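Local coordinates for protein ribonuclease VapC5 (Mycobacterium tuberculosis, PDB 3DBO) that is the probable toxin of a type II toxin-antitoxin system, a PIN-family ribonuclease that uses magnesium and shows limited RNase activity in complex with its antitoxin, at residues V60-A65 against D69-R74. Numbering follows the deposited sequence. Where two conformers were deposited one is given.
Sequences VGVLAA and DIRAQR. With NA (sodium ion), chain F.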
loop_
_atom_site.group_PDB
_atom_site.type_symbol
_atom_site.label_atom_id
_atom_site.label_comp_id
_atom_site.label_asym_id
_atom_site.label_seq_id
_atom_site.Cartn_x
_atom_site.Cartn_y
_atom_site.Cartn_z
ATOM N N VAL B 60 7.526 0.491 -10.885
ATOM C CA VAL B 60 8.917 0.067 -10.836
ATOM C C VAL B 60 9.017 -1.460 -10.967
ATOM O O VAL B 60 9.930 -1.979 -11.636
ATOM C CB VAL B 60 9.551 0.378 -9.450
ATOM C CG1 VAL B 60 10.880 -0.383 -9.280
ATOM C CG2 VAL B 60 9.759 1.846 -9.276
ATOM N N GLY B 61 8.046 -2.174 -10.381
ATOM C CA GLY B 61 7.951 -3.639 -10.565
ATOM C C GLY B 61 7.945 -4.059 -12.037
ATOM O O GLY B 61 8.665 -4.995 -12.434
ATOM N N VAL B 62 7.124 -3.382 -12.839
ATOM C CA VAL B 62 7.035 -3.672 -14.290
ATOM C C VAL B 62 8.387 -3.432 -14.938
ATOM O O VAL B 62 8.880 -4.268 -15.699
ATOM C CB VAL B 62 5.923 -2.829 -14.991
ATOM C CG1 VAL B 62 5.967 -2.991 -16.509
ATOM C CG2 VAL B 62 4.522 -3.185 -14.455
ATOM N N LEU B 63 9.010 -2.298 -14.605
ATOM C CA LEU B 63 10.273 -1.923 -15.241
ATOM C C LEU B 63 11.469 -2.778 -14.807
ATOM O O LEU B 63 12.442 -2.918 -15.550
ATOM C CB LEU B 63 10.532 -0.437 -14.995
ATOM C CG LEU B 63 9.468 0.527 -15.551
ATOM C CD1 LEU B 63 9.892 1.939 -15.209
ATOM C CD2 LEU B 63 9.292 0.342 -17.078
ATOM N N ALA B 64 11.388 -3.350 -13.610
ATOM C CA ALA B 64 12.470 -4.189 -13.063
ATOM C C ALA B 64 12.375 -5.661 -13.458
ATOM O O ALA B 64 13.352 -6.410 -13.293
ATOM C CB ALA B 64 12.506 -4.078 -11.553
ATOM N N ALA B 65 11.211 -6.079 -13.940
ATOM C CA ALA B 65 10.955 -7.507 -14.198
ATOM C C ALA B 65 12.020 -8.076 -15.124
ATOM O O ALA B 65 12.355 -7.463 -16.144
ATOM C CB ALA B 65 9.536 -7.715 -14.771
ATOM N N ASP B 69 7.481 -13.298 -18.706
ATOM C CA ASP B 69 6.360 -13.820 -17.904
ATOM C C ASP B 69 6.116 -12.988 -16.647
ATOM O O ASP B 69 4.973 -12.684 -16.320
ATOM C CB ASP B 69 6.537 -15.285 -17.508
ATOM C CG ASP B 69 5.313 -15.832 -16.781
ATOM O OD1 ASP B 69 4.212 -15.894 -17.402
ATOM O OD2 ASP B 69 5.438 -16.172 -15.582
ATOM N N ILE B 70 7.196 -12.639 -15.960
ATOM C CA ILE B 70 7.104 -11.840 -14.737
ATOM C C ILE B 70 6.611 -10.441 -15.115
ATOM O O ILE B 70 5.743 -9.886 -14.446
ATOM C CB ILE B 70 8.463 -11.774 -13.993
ATOM C CG1 ILE B 70 8.798 -13.142 -13.378
ATOM C CG2 ILE B 70 8.440 -10.713 -12.897
ATOM C CD1 ILE B 70 7.730 -13.672 -12.440
ATOM N N ARG B 71 7.173 -9.902 -16.196
ATOM C CA ARG B 71 6.783 -8.577 -16.699
ATOM C C ARG B 71 5.286 -8.540 -17.031
ATOM O O ARG B 71 4.594 -7.604 -16.658
ATOM C CB ARG B 71 7.602 -8.222 -17.928
ATOM C CG ARG B 71 7.519 -6.758 -18.336
ATOM C CD ARG B 71 8.415 -6.536 -19.548
ATOM N NE ARG B 71 9.793 -6.887 -19.188
ATOM C CZ ARG B 71 10.532 -7.826 -19.775
ATOM N NH1 ARG B 71 10.071 -8.498 -20.825
ATOM N NH2 ARG B 71 11.754 -8.068 -19.318
ATOM N N ALA B 72 4.788 -9.565 -17.727
ATOM C CA ALA B 72 3.357 -9.618 -18.036
ATOM C C ALA B 72 2.497 -9.675 -16.779
ATOM O O ALA B 72 1.447 -9.027 -16.718
ATOM C CB ALA B 72 3.055 -10.799 -18.930
ATOM N N GLN B 73 2.909 -10.479 -15.800
ATOM C CA GLN B 73 2.157 -10.573 -14.538
ATOM C C GLN B 73 2.114 -9.210 -13.824
ATOM O O GLN B 73 1.065 -8.774 -13.342
ATOM C CB GLN B 73 2.733 -11.654 -13.621
ATOM C CG GLN B 73 1.819 -12.008 -12.452
ATOM C CD GLN B 73 0.371 -12.195 -12.878
ATOM O OE1 GLN B 73 0.053 -13.120 -13.636
ATOM N NE2 GLN B 73 -0.509 -11.304 -12.418
ATOM N N ARG B 74 3.271 -8.578 -13.732
ATOM C CA ARG B 74 3.398 -7.317 -12.991
ATOM C C ARG B 74 2.662 -6.213 -13.726
ATOM O O ARG B 74 2.089 -5.313 -13.108
ATOM C CB ARG B 74 4.863 -6.969 -12.782
ATOM C CG ARG B 74 5.543 -7.859 -11.716
ATOM C CD ARG B 74 6.950 -7.437 -11.464
ATOM N NE ARG B 74 7.661 -8.379 -10.602
ATOM C CZ ARG B 74 8.938 -8.273 -10.263
ATOM N NH1 ARG B 74 9.665 -7.262 -10.715
ATOM N NH2 ARG B 74 9.492 -9.192 -9.475
HETATM NA NA NA F . 10.990 -5.333 -17.179
#
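R74 reaches across to the closing turn of helix 52-64 and hydrogen-bonds through NH1 to the carbonyl oxygen of G61, 3.0 Å away. The bond is nearly straight (N-H...O 171°), and G61 O lies at the edge of the guanidinium, in its plane. An almost fully extended chain from CG to NE carries the group there. R74 CD lies close to the same carbonyl, while CG2 of I70 lies against one guanidinium face, toward the rim. NE and NH1 of R74 also form salt bridges with acidic side-chain groups of the partner protein in the complex, probably the antitoxin VapB5, so the G61 carbonyl and the acidic partner or partners together would fix the rotation of the buried guanidinium.

The second polar link is looser. R71 NH2 meets A65 O at 3.3 Å from above the carbonyl plane, with a bent N-H...O angle of 146°. The R71 chain, with CG anti to the backbone N, bends about CG-CD and turns the NE edge of the guanidinium to a modelled sodium ion, NE lying 2.8 Å from it. That ion is bound by V62 O at 2.8 Å and A65 O at 2.7 Å, two carbonyls at the C-terminal end of the helix. An N-H facing a cation makes the identity of the ion doubtful.

Nonpolar contact between the helices is slight and centres on A65. This first residue to leave helical geometry directs its methyl at the facing helix, CB lying 3.5 Å from R71 CA and 3.7 Å from I70 CG2. V62 CG2 rests on the R74 carbonyl.

Helices 52-64 and 68-79 thus form an antiparallel helical hairpin (165° between segment axes, 8.4 Å apart) joined by a short turn. Within the PIN domain it follows strand 47-51, precedes strand 86-87, outermost in this chain's parallel sheet, and lies against the partner chain.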